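Local atomic coordinates of phycocyanobilin lyase subunit alpha (PDB entry 5N3U), a protein that associates with the CpcF subunit to form a lyase that is probably required for chromophorylation of the phycocyanin alpha subunit, the CpcA gene product. Residues K126-G131 with Q146-V151; T119-L124 with I158-A163; G130-A135 with Q168-H173. All coordinates share one frame; numbering follows the deposited sequence.

Interaction 1. Residues K126-G131 with Q146-V151; sequences KLLDGG and QPYEAV
L127 and L128 both pack on V151 at the apolar heart of a contact that buries 322 Å² in all. CD1 of L127 lies 3.8 Å from CG2 of V151, and these two side chains cross at about a right angle. CD2 of L128 approaches CG1 of V151, also at 3.8 Å, but here the chains run past each other in opposite directions. The valine serves both leucines with separate branches because chi1 of 164° sets CG1 anti to the backbone N and leaves CG2 beside it. The same methyl, CD2 of L128, meets CD1 of Y148 at 3.7 Å, arriving at the ring edge near its plane. L127, L128, Y148 and V151 are all buried.

Toward the partly exposed side the packing gives way to polar groups. CB of Q146 rests over one face of the Y148 ring, displaced toward its rim. Q146 then bends at chi2 (-67°), which lays its amide across L127, OE1 of Q146 being 3.6 Å from CD2 of L127; that oxygen is hydrogen-bonded to R105. No direct hydrogen bond joins the two segments. Instead a water bridges them, 2.6 Å from OH of Y148, 2.9 Å from O of D129 and 2.7 Å from O of G131. The two carbonyls belong to a type I turn from K126 to D129 and an overlapping type II turn from L128 to G131.

In this HEAT-repeat protein the turns follow helix 121-126 and pack on helix 148-157, where L128 also reaches L152 and L155. P147, the N-cap of helix 148-157, and A150 rest against helix 102-115, and L127 extends to L97 and E98 in the loop before that helix.

Interaction 2. Residues T119-L124 with I158-A163; sequences TAAPAL and IGATDA
The backbones approach most closely at A121 and A160, whose CA atoms are 6.3 Å apart, where helix 121-126 passes the loop that follows helix 148-157. This is helix-to-loop packing in a HEAT-repeat, all-helical fold, and a Schellman motif shapes the loop side: G159, with positive phi, is the first residue to leave the helical conformation, and two bonds run back into the last helical turn. Glycine suits that backbone. A160 next forms the centre of an inverse gamma turn, and a short 3-10 segment, 161-163, follows, with A163 N bonded to A160 O at 3.0 Å.

The contact is small, 137 Å²; its side-chain contacts are all apolar, and no hydrogen bond joins the segments. Its chief contributor is I158, and the touching is done by one atom, CD1. CD1 of I158 lies 3.8 Å from CB of A121 and equally 3.8 Å from the backbone N of A121, so it sits against both the side chain and the main chain of this residue. On another flank, CD1 of L124 meets CD1 of I158 tip to tip at 3.9 Å. The rotamer accounts for the reach: chi1 of 75° places CG1 of I158 between the backbone N and the carbonyl carbon, and chi2 of -173° then extends CD1 outward to the helix. CD1 of I158 comes no nearer than 4.3 Å to C of A120.

Neighbours enlarge this apolar patch. L124 continues onto A154 and L155 of helix 148-157 and onto L97, A160 also leans on L155, and A120 packs on I94 of helix 90-96. Where the two backbones are nearest, methyl meets methyl directly: CB of A121 stands 4.1 Å from CB of A160.

Interaction 3. Residues G130-A135 with Q168-H173; sequences GGVAQA and QPFLEH
NE2 of H173 donates a hydrogen bond to the backbone O of A135, 2.9 Å long with an N-H...O angle of 153°, and it arrives in the carbonyl plane on a lone pair. The oxygen is somewhat tilted from the plane of the imidazole, so the bond is sound but not perfectly straight. The other ring nitrogen, ND1 of H173, is bonded to the backbone N of V175, which is consistent with the ring hydrogen residing on NE2. With both nitrogens engaged the imidazole has little freedom to rotate; chi1 of -165° turns it away from the backbone N and toward A135. CB of A135 meets the ring edge in its plane, 3.4 Å from NE2 of H173.

Beside this polar link lies an aromatic one. CG2 of V132 stands over one face of F170, 3.8 Å from the ring centroid and only 10° off the normal, a CH-pi contact. CG2 of V132 is also 3.5 Å from O of P169, so it sits in the corner formed by the ring and the P169 carbonyl. The carbonyl carbon of G131 approaches CZ of F170 obliquely at 3.7 Å, and CB of A135 comes obliquely to CE2 of F170 at 3.9 Å. In this HEAT-repeat, all-helical fold the contact joins two inter-helix loops, one between helices 121-126 and 148-157, the other between helices 164-167 and 176-190. F170 also touches V178 and A182 of helix 176-190, and its ring meets that of Y148. With the F170 ring cut back to an alanine, CG2 of V132 and CB of A135 would probably face a gap, and Y148 would lose its aromatic neighbour. The other valine branch, CG1 of V132, comes no nearer than 4.4 Å to CD2 of H173.

In the fold
Interactions 2 and 3 each lie on the same side of the chain's centre as interaction 1, and each of the three joins a segment of one HEAT-repeat sequence match to a segment of the next. Interactions 1 and 3 leave from the same loop, share G130 and G131, and have centres about 9 Å apart; Y148 links them by meeting F170 and A135. Interaction 2 lies about 12 Å from interaction 1, centre to centre, touching it through V151 and the carbonyl of L124, and about 17 Å from interaction 3, without touching. Along the chain, interaction 1 falls between the segments of interaction 2, whereas interactions 2 and 3 alternate. Helix 121-126 and its loop are thus joined to what follows at three places.

Interaction 1. Residues K126-G131 with Q146-V151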
ATOM      1  N   LYS A 126       0.986 -30.623 -24.129  1.00 23.71           N
ATOM      2  CA  LYS A 126       1.648 -31.746 -23.502  1.00 24.01           C
ATOM      3  C   LYS A 126       1.431 -31.767 -21.995  1.00 22.84           C
ATOM      4  O   LYS A 126       1.309 -32.833 -21.380  1.00 24.16           O
ATOM      5  CB  LYS A 126       3.132 -31.613 -23.880  1.00 30.26           C
ATOM      6  CG  LYS A 126       4.072 -32.541 -23.171  1.00 42.82           C
ATOM      7  CD  LYS A 126       5.005 -33.236 -24.160  1.00 49.54           C
ATOM      8  CE  LYS A 126       5.769 -32.257 -24.997  1.00 52.14           C
ATOM      9  NZ  LYS A 126       7.194 -32.728 -25.108  1.00 64.64           N
ATOM     10  N   LEU A 127       1.317 -30.617 -21.341  1.00 21.86           N
ATOM     11  CA  LEU A 127       1.079 -30.632 -19.897  1.00 21.80           C
ATOM     12  C   LEU A 127      -0.331 -31.068 -19.524  1.00 21.93           C
ATOM     13  O   LEU A 127      -0.611 -31.348 -18.379  1.00 23.74           O
ATOM     14  CB  LEU A 127       1.418 -29.268 -19.308  1.00 22.86           C
ATOM     15  CG  LEU A 127       2.838 -28.774 -19.410  1.00 22.99           C
ATOM     16  CD1 LEU A 127       3.010 -27.486 -18.677  1.00 22.50           C
ATOM     17  CD2 LEU A 127       3.835 -29.751 -18.816  1.00 25.10           C
ATOM     18  N   LEU A 128      -1.210 -31.187 -20.489  1.00 23.38           N
ATOM     19  CA  LEU A 128      -2.501 -31.788 -20.229  1.00 23.13           C
ATOM     20  C   LEU A 128      -2.530 -33.320 -20.506  1.00 23.96           C
ATOM     21  O   LEU A 128      -3.592 -33.920 -20.525  1.00 28.29           O
ATOM     22  CB  LEU A 128      -3.568 -31.103 -21.075  1.00 24.84           C
ATOM     23  CG  LEU A 128      -3.767 -29.577 -20.954  1.00 24.32           C
ATOM     24  CD1 LEU A 128      -4.987 -29.095 -21.768  1.00 25.23           C
ATOM     25  CD2 LEU A 128      -4.027 -29.234 -19.526  1.00 21.07           C
ATOM     26  N   ASP A 129      -1.392 -33.936 -20.791  1.00 25.21           N
ATOM     27  CA  ASP A 129      -1.279 -35.430 -20.942  1.00 28.32           C
ATOM     28  C   ASP A 129      -1.929 -36.159 -19.824  1.00 27.22           C
ATOM     29  O   ASP A 129      -1.790 -35.804 -18.678  1.00 29.09           O
ATOM     30  CB  ASP A 129       0.185 -35.931 -21.048  1.00 34.76           C
ATOM     31  CG  ASP A 129       0.827 -35.737 -22.475  1.00 44.65           C
ATOM     32  OD1 ASP A 129       0.131 -35.321 -23.465  1.00 49.51           O
ATOM     33  OD2 ASP A 129       2.074 -35.990 -22.606  1.00 48.94           O
ATOM     34  N   GLY A 130      -2.759 -37.120 -20.169  1.00 25.96           N
ATOM     35  CA  GLY A 130      -3.505 -37.902 -19.200  1.00 30.14           C
ATOM     36  C   GLY A 130      -4.848 -37.320 -18.869  1.00 33.15           C
ATOM     37  O   GLY A 130      -5.585 -37.951 -18.138  1.00 28.72           O
ATOM     38  N   GLY A 131      -5.115 -36.067 -19.263  1.00 29.76           N
ATOM     39  CA  GLY A 131      -6.391 -35.428 -18.964  1.00 31.13           C
ATOM     40  C   GLY A 131      -6.764 -35.228 -17.525  1.00 28.84           C
ATOM     41  O   GLY A 131      -5.900 -35.214 -16.636  1.00 25.46           O
ATOM     42  N   GLN A 146       0.354 -30.481 -12.354  1.00 21.89           N
ATOM     43  CA  GLN A 146       0.727 -29.471 -13.338  1.00 20.48           C
ATOM     44  C   GLN A 146      -0.054 -28.226 -13.044  1.00 19.31           C
ATOM     45  O   GLN A 146      -1.029 -28.258 -12.322  1.00 19.23           O
ATOM     46  CB  GLN A 146       0.457 -29.957 -14.785  1.00 19.89           C
ATOM     47  CG  GLN A 146       1.224 -31.186 -15.273  1.00 21.43           C
ATOM     48  CD  GLN A 146       2.675 -30.883 -15.383  1.00 22.43           C
ATOM     49  OE1 GLN A 146       3.097 -29.739 -15.258  1.00 20.21           O
ATOM     50  NE2 GLN A 146       3.438 -31.860 -15.681  1.00 22.30           N
ATOM     51  N   PRO A 147       0.427 -27.059 -13.516  1.00 20.65           N
ATOM     52  CA  PRO A 147      -0.275 -25.812 -13.269  1.00 17.81           C
ATOM     53  C   PRO A 147      -1.443 -25.718 -14.237  1.00 18.18           C
ATOM     54  O   PRO A 147      -1.414 -24.984 -15.246  1.00 18.43           O
ATOM     55  CB  PRO A 147       0.793 -24.734 -13.546  1.00 18.94           C
ATOM     56  CG  PRO A 147       1.669 -25.354 -14.571  1.00 17.90           C
ATOM     57  CD  PRO A 147       1.715 -26.820 -14.190  1.00 19.77           C
ATOM     58  N   TYR A 148      -2.476 -26.505 -13.971  1.00 16.35           N
ATOM     59  CA  TYR A 148      -3.587 -26.591 -14.946  1.00 17.60           C
ATOM     60  C   TYR A 148      -4.278 -25.276 -15.155  1.00 17.22           C
ATOM     61  O   TYR A 148      -4.652 -24.943 -16.309  1.00 17.46           O
ATOM     62  CB  TYR A 148      -4.593 -27.687 -14.484  1.00 17.43           C
ATOM     63  CG  TYR A 148      -4.005 -29.105 -14.590  1.00 18.39           C
ATOM     64  CD1 TYR A 148      -3.787 -29.692 -15.828  1.00 18.99           C
ATOM     65  CD2 TYR A 148      -3.635 -29.798 -13.465  1.00 19.35           C
ATOM     66  CE1 TYR A 148      -3.320 -30.953 -15.939  1.00 21.74           C
ATOM     67  CE2 TYR A 148      -3.078 -31.044 -13.554  1.00 20.93           C
ATOM     68  CZ  TYR A 148      -2.917 -31.625 -14.760  1.00 21.41           C
ATOM     69  OH  TYR A 148      -2.373 -32.864 -14.898  1.00 20.69           O
ATOM     70  N   GLU A 149      -4.495 -24.523 -14.093  1.00 20.18           N
ATOM     71  CA  GLU A 149      -5.125 -23.256 -14.222  1.00 20.32           C
ATOM     72  C   GLU A 149      -4.465 -22.378 -15.278  1.00 23.97           C
ATOM     73  O   GLU A 149      -5.114 -21.874 -16.197  1.00 18.71           O
ATOM     74  CB  GLU A 149      -5.192 -22.566 -12.855  1.00 24.92           C
ATOM     75  CG  GLU A 149      -5.800 -21.149 -12.840  1.00 29.78           C
ATOM     76  CD  GLU A 149      -5.986 -20.566 -11.405  1.00 35.40           C
ATOM     77  OE1 GLU A 149      -5.539 -21.188 -10.421  1.00 35.94           O
ATOM     78  OE2 GLU A 149      -6.691 -19.535 -11.227  1.00 26.48           O
ATOM     79  N   ALA A 150      -3.154 -22.154 -15.122  1.00 18.48           N
ATOM     80  CA  ALA A 150      -2.386 -21.311 -16.055  1.00 19.43           C
ATOM     81  C   ALA A 150      -2.298 -21.912 -17.390  1.00 17.03           C
ATOM     82  O   ALA A 150      -2.378 -21.201 -18.385  1.00 18.60           O
ATOM     83  CB  ALA A 150      -0.989 -21.135 -15.471  1.00 20.53           C
ATOM     84  N   VAL A 151      -2.189 -23.213 -17.505  1.00 15.24           N
ATOM     85  CA  VAL A 151      -2.070 -23.847 -18.814  1.00 17.77           C
ATOM     86  C   VAL A 151      -3.368 -23.680 -19.634  1.00 20.34           C
ATOM     87  O   VAL A 151      -3.361 -23.384 -20.851  1.00 16.80           O
ATOM     88  CB  VAL A 151      -1.735 -25.355 -18.701  1.00 17.98           C
ATOM     89  CG1 VAL A 151      -1.993 -26.115 -19.990  1.00 18.24           C
ATOM     90  CG2 VAL A 151      -0.271 -25.544 -18.217  1.00 18.29           C
TER
HETATM   91  O   HOH W   1      -3.377 -34.243 -16.850  1.00 27.70           O

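Interaction 2. Residues T119-L124 with I158-A163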
ATOM      1  N   THR A 119       2.884 -20.029 -30.639  1.00 24.12           N
ATOM      2  CA  THR A 119       3.959 -21.034 -30.744  1.00 26.29           C
ATOM      3  C   THR A 119       4.161 -21.914 -29.490  1.00 23.90           C
ATOM      4  O   THR A 119       4.658 -23.023 -29.555  1.00 19.39           O
ATOM      5  CB  THR A 119       5.237 -20.384 -31.172  1.00 32.15           C
ATOM      6  OG1 THR A 119       5.731 -19.535 -30.173  1.00 38.79           O
ATOM      7  CG2 THR A 119       4.968 -19.524 -32.390  1.00 40.13           C
ATOM      8  N   ALA A 120       3.571 -21.465 -28.375  1.00 22.05           N
ATOM      9  CA  ALA A 120       3.543 -22.295 -27.151  1.00 20.88           C
ATOM     10  C   ALA A 120       2.506 -23.417 -27.100  1.00 20.27           C
ATOM     11  O   ALA A 120       2.510 -24.172 -26.191  1.00 19.70           O
ATOM     12  CB  ALA A 120       3.360 -21.393 -25.996  1.00 21.54           C
ATOM     13  N   ALA A 121       1.609 -23.515 -28.048  1.00 20.15           N
ATOM     14  CA  ALA A 121       0.508 -24.487 -27.954  1.00 19.01           C
ATOM     15  C   ALA A 121       0.910 -25.977 -27.773  1.00 21.27           C
ATOM     16  O   ALA A 121       0.422 -26.676 -26.883  1.00 19.50           O
ATOM     17  CB  ALA A 121      -0.431 -24.293 -29.116  1.00 19.96           C
ATOM     18  N   PRO A 122       1.828 -26.477 -28.577  1.00 23.80           N
ATOM     19  CA  PRO A 122       2.170 -27.862 -28.375  1.00 23.99           C
ATOM     20  C   PRO A 122       2.746 -28.144 -26.976  1.00 21.86           C
ATOM     21  O   PRO A 122       2.458 -29.168 -26.368  1.00 24.06           O
ATOM     22  CB  PRO A 122       3.277 -28.112 -29.455  1.00 25.81           C
ATOM     23  CG  PRO A 122       3.000 -27.033 -30.497  1.00 28.11           C
ATOM     24  CD  PRO A 122       2.520 -25.854 -29.746  1.00 26.09           C
ATOM     25  N   ALA A 123       3.604 -27.271 -26.464  1.00 21.07           N
ATOM     26  CA  ALA A 123       4.192 -27.541 -25.185  1.00 23.45           C
ATOM     27  C   ALA A 123       3.142 -27.427 -24.055  1.00 23.02           C
ATOM     28  O   ALA A 123       3.161 -28.208 -23.096  1.00 23.16           O
ATOM     29  CB  ALA A 123       5.326 -26.625 -24.926  1.00 26.68           C
ATOM     30  N   LEU A 124       2.231 -26.475 -24.186  1.00 21.41           N
ATOM     31  CA  LEU A 124       1.086 -26.359 -23.248  1.00 21.54           C
ATOM     32  C   LEU A 124       0.225 -27.559 -23.328  1.00 21.17           C
ATOM     33  O   LEU A 124      -0.177 -28.075 -22.301  1.00 19.99           O
ATOM     34  CB  LEU A 124       0.280 -25.125 -23.510  1.00 18.96           C
ATOM     35  CG  LEU A 124       1.086 -23.850 -23.198  1.00 22.48           C
ATOM     36  CD1 LEU A 124       0.455 -22.627 -23.840  1.00 20.73           C
ATOM     37  CD2 LEU A 124       1.225 -23.656 -21.706  1.00 20.74           C
ATOM     38  N   ILE A 158      -4.061 -17.915 -26.358  1.00 23.13           N
ATOM     39  CA  ILE A 158      -3.349 -18.033 -27.609  1.00 26.24           C
ATOM     40  C   ILE A 158      -4.179 -18.556 -28.748  1.00 31.07           C
ATOM     41  O   ILE A 158      -3.646 -18.758 -29.852  1.00 32.61           O
ATOM     42  CB  ILE A 158      -2.043 -18.812 -27.474  1.00 24.83           C
ATOM     43  CG1 ILE A 158      -2.333 -20.311 -27.327  1.00 24.26           C
ATOM     44  CG2 ILE A 158      -1.226 -18.227 -26.327  1.00 27.23           C
ATOM     45  CD1 ILE A 158      -1.171 -21.178 -27.022  1.00 22.95           C
ATOM     46  N   GLY A 159      -5.462 -18.813 -28.529  1.00 25.69           N
ATOM     47  CA  GLY A 159      -6.316 -19.235 -29.613  1.00 27.85           C
ATOM     48  C   GLY A 159      -6.073 -20.664 -30.104  1.00 32.13           C
ATOM     49  O   GLY A 159      -6.318 -20.955 -31.262  1.00 28.29           O
ATOM     50  N   ALA A 160      -5.676 -21.596 -29.219  1.00 25.95           N
ATOM     51  CA  ALA A 160      -5.400 -22.954 -29.625  1.00 25.60           C
ATOM     52  C   ALA A 160      -6.662 -23.786 -29.714  1.00 25.92           C
ATOM     53  O   ALA A 160      -6.955 -24.625 -28.802  1.00 27.67           O
ATOM     54  CB  ALA A 160      -4.459 -23.593 -28.619  1.00 28.28           C
ATOM     55  N   THR A 161      -7.412 -23.602 -30.791  1.00 25.21           N
ATOM     56  CA  THR A 161      -8.667 -24.321 -30.956  1.00 31.04           C
ATOM     57  C   THR A 161      -8.576 -25.841 -31.063  1.00 30.56           C
ATOM     58  O   THR A 161      -9.496 -26.554 -30.664  1.00 31.93           O
ATOM     59  CB  THR A 161      -9.444 -23.782 -32.174  1.00 32.86           C
ATOM     60  OG1 THR A 161      -8.552 -23.751 -33.292  1.00 30.79           O
ATOM     61  CG2 THR A 161      -9.989 -22.423 -31.837  1.00 31.15           C
ATOM     62  N   ASP A 162      -7.459 -26.345 -31.538  1.00 30.89           N
ATOM     63  CA  ASP A 162      -7.246 -27.791 -31.543  1.00 34.65           C
ATOM     64  C   ASP A 162      -7.285 -28.404 -30.172  1.00 31.59           C
ATOM     65  O   ASP A 162      -7.541 -29.547 -30.067  1.00 31.92           O
ATOM     66  CB  ASP A 162      -5.876 -28.152 -32.041  1.00 39.10           C
ATOM     67  CG  ASP A 162      -5.713 -27.931 -33.510  1.00 46.73           C
ATOM     68  OD1 ASP A 162      -6.722 -27.926 -34.252  1.00 48.28           O
ATOM     69  OD2 ASP A 162      -4.533 -27.770 -33.907  1.00 45.36           O
ATOM     70  N   ALA A 163      -7.100 -27.626 -29.124  1.00 30.83           N
ATOM     71  CA  ALA A 163      -7.065 -28.171 -27.783  1.00 29.20           C
ATOM     72  C   ALA A 163      -8.406 -28.298 -27.147  1.00 27.13           C
ATOM     73  O   ALA A 163      -8.499 -28.815 -26.024  1.00 24.12           O
ATOM     74  CB  ALA A 163      -6.138 -27.297 -26.896  1.00 27.21           C
TER

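Interaction 3. Residues G130-A135 with Q168-H173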
ATOM      1  N   GLY A 130      -2.759 -37.120 -20.169  1.00 25.96           N
ATOM      2  CA  GLY A 130      -3.505 -37.902 -19.200  1.00 30.14           C
ATOM      3  C   GLY A 130      -4.848 -37.320 -18.869  1.00 33.15           C
ATOM      4  O   GLY A 130      -5.585 -37.951 -18.138  1.00 28.72           O
ATOM      5  N   GLY A 131      -5.115 -36.067 -19.263  1.00 29.76           N
ATOM      6  CA  GLY A 131      -6.391 -35.428 -18.964  1.00 31.13           C
ATOM      7  C   GLY A 131      -6.764 -35.228 -17.525  1.00 28.84           C
ATOM      8  O   GLY A 131      -5.900 -35.214 -16.636  1.00 25.46           O
ATOM      9  N   VAL A 132      -8.060 -35.208 -17.230  1.00 24.68           N
ATOM     10  CA  VAL A 132      -8.537 -34.932 -15.863  1.00 26.58           C
ATOM     11  C   VAL A 132      -8.208 -36.030 -14.927  1.00 29.16           C
ATOM     12  O   VAL A 132      -7.840 -35.798 -13.773  1.00 27.86           O
ATOM     13  CB  VAL A 132     -10.061 -34.689 -15.811  1.00 36.37           C
ATOM     14  CG1 VAL A 132     -10.654 -34.851 -14.393  1.00 38.36           C
ATOM     15  CG2 VAL A 132     -10.338 -33.322 -16.273  1.00 36.20           C
ATOM     16  N   ALA A 133      -8.258 -37.255 -15.414  1.00 27.83           N
ATOM     17  CA  ALA A 133      -7.963 -38.403 -14.538  1.00 30.60           C
ATOM     18  C   ALA A 133      -6.580 -38.289 -13.956  1.00 30.66           C
ATOM     19  O   ALA A 133      -6.393 -38.670 -12.848  1.00 29.50           O
ATOM     20  CB  ALA A 133      -8.064 -39.717 -15.316  1.00 34.50           C
ATOM     21  N   GLN A 134      -5.620 -37.745 -14.698  1.00 28.63           N
ATOM     22  CA  GLN A 134      -4.233 -37.637 -14.193  1.00 26.45           C
ATOM     23  C   GLN A 134      -3.962 -36.343 -13.495  1.00 26.72           C
ATOM     24  O   GLN A 134      -2.852 -36.146 -13.030  1.00 25.16           O
ATOM     25  CB  GLN A 134      -3.258 -37.837 -15.329  1.00 29.27           C
ATOM     26  CG  GLN A 134      -3.507 -39.237 -15.950  1.00 41.42           C
ATOM     27  CD  GLN A 134      -2.281 -39.941 -16.486  1.00 42.45           C
ATOM     28  OE1 GLN A 134      -1.154 -39.417 -16.482  1.00 49.45           O
ATOM     29  NE2 GLN A 134      -2.507 -41.124 -16.988  1.00 43.55           N
ATOM     30  N   ALA A 135      -4.974 -35.467 -13.382  1.00 25.14           N
ATOM     31  CA  ALA A 135      -4.793 -34.116 -12.869  1.00 23.87           C
ATOM     32  C   ALA A 135      -4.977 -34.101 -11.368  1.00 26.38           C
ATOM     33  O   ALA A 135      -5.854 -33.413 -10.827  1.00 23.20           O
ATOM     34  CB  ALA A 135      -5.714 -33.146 -13.576  1.00 24.69           C
ATOM     35  N   GLN A 168     -12.139 -29.250 -22.662  1.00 22.47           N
ATOM     36  CA  GLN A 168     -13.527 -29.391 -22.227  1.00 22.07           C
ATOM     37  C   GLN A 168     -13.779 -30.279 -21.010  1.00 20.65           C
ATOM     38  O   GLN A 168     -14.449 -29.868 -20.121  1.00 21.17           O
ATOM     39  CB  GLN A 168     -14.360 -29.898 -23.404  1.00 25.65           C
ATOM     40  CG  GLN A 168     -15.840 -29.915 -23.081  1.00 29.88           C
ATOM     41  CD  GLN A 168     -16.727 -29.925 -24.371  1.00 37.12           C
ATOM     42  OE1 GLN A 168     -16.219 -29.912 -25.497  1.00 40.76           O
ATOM     43  NE2 GLN A 168     -18.029 -29.832 -24.189  1.00 37.98           N
ATOM     44  N   PRO A 169     -13.075 -31.442 -20.887  1.00 19.56           N
ATOM     45  CA  PRO A 169     -13.188 -32.264 -19.705  1.00 22.17           C
ATOM     46  C   PRO A 169     -12.826 -31.590 -18.372  1.00 22.70           C
ATOM     47  O   PRO A 169     -13.363 -31.893 -17.280  1.00 21.62           O
ATOM     48  CB  PRO A 169     -12.243 -33.403 -20.037  1.00 24.37           C
ATOM     49  CG  PRO A 169     -12.275 -33.486 -21.475  1.00 25.43           C
ATOM     50  CD  PRO A 169     -12.257 -32.063 -21.893  1.00 21.77           C
ATOM     51  N   PHE A 170     -11.924 -30.598 -18.418  1.00 20.96           N
ATOM     52  CA  PHE A 170     -11.548 -29.887 -17.201  1.00 19.67           C
ATOM     53  C   PHE A 170     -12.638 -29.055 -16.639  1.00 21.51           C
ATOM     54  O   PHE A 170     -12.556 -28.605 -15.481  1.00 21.19           O
ATOM     55  CB  PHE A 170     -10.255 -29.048 -17.412  1.00 20.32           C
ATOM     56  CG  PHE A 170      -9.000 -29.920 -17.519  1.00 20.44           C
ATOM     57  CD1 PHE A 170      -8.694 -30.549 -18.689  1.00 19.53           C
ATOM     58  CD2 PHE A 170      -8.241 -30.186 -16.398  1.00 19.48           C
ATOM     59  CE1 PHE A 170      -7.577 -31.374 -18.784  1.00 24.28           C
ATOM     60  CE2 PHE A 170      -7.105 -31.013 -16.469  1.00 20.40           C
ATOM     61  CZ  PHE A 170      -6.776 -31.579 -17.655  1.00 20.10           C
ATOM     62  N   LEU A 171     -13.737 -28.862 -17.387  1.00 20.80           N
ATOM     63  CA  LEU A 171     -14.844 -28.205 -16.718  1.00 24.01           C
ATOM     64  C   LEU A 171     -15.386 -29.004 -15.529  1.00 25.81           C
ATOM     65  O   LEU A 171     -16.121 -28.411 -14.717  1.00 27.42           O
ATOM     66  CB  LEU A 171     -16.004 -27.945 -17.694  1.00 24.02           C
ATOM     67  CG  LEU A 171     -15.769 -26.952 -18.818  1.00 22.57           C
ATOM     68  CD1 LEU A 171     -16.705 -27.228 -20.008  1.00 25.36           C
ATOM     69  CD2 LEU A 171     -15.928 -25.492 -18.326  1.00 24.26           C
ATOM     70  N   GLU A 172     -15.130 -30.326 -15.487  1.00 24.86           N
ATOM     71  CA  GLU A 172     -15.529 -31.224 -14.349  1.00 29.67           C
ATOM     72  C   GLU A 172     -14.392 -31.590 -13.422  1.00 30.50           C
ATOM     73  O   GLU A 172     -14.525 -32.437 -12.564  1.00 27.57           O
ATOM     74  CB  GLU A 172     -16.262 -32.517 -14.906  1.00 33.57           C
ATOM     75  CG  GLU A 172     -17.468 -32.043 -15.733  1.00 43.32           C
ATOM     76  CD  GLU A 172     -18.442 -33.142 -16.197  1.00 56.01           C
ATOM     77  OE1 GLU A 172     -17.966 -34.298 -16.319  1.00 60.28           O
ATOM     78  OE2 GLU A 172     -19.657 -32.842 -16.489  1.00 54.74           O
ATOM     79  N   HIS A 173     -13.269 -30.879 -13.538  1.00 26.65           N
ATOM     80  CA  HIS A 173     -12.195 -31.108 -12.572  1.00 24.97           C
ATOM     81  C   HIS A 173     -12.713 -30.805 -11.160  1.00 25.22           C
ATOM     82  O   HIS A 173     -13.487 -29.878 -10.959  1.00 25.44           O
ATOM     83  CB  HIS A 173     -10.979 -30.208 -12.919  1.00 24.78           C
ATOM     84  CG  HIS A 173      -9.735 -30.624 -12.206  1.00 23.94           C
ATOM     85  ND1 HIS A 173      -9.500 -30.279 -10.911  1.00 23.89           N
ATOM     86  CD2 HIS A 173      -8.703 -31.381 -12.586  1.00 23.60           C
ATOM     87  CE1 HIS A 173      -8.369 -30.832 -10.493  1.00 22.52           C
ATOM     88  NE2 HIS A 173      -7.872 -31.497 -11.509  1.00 24.77           N
TER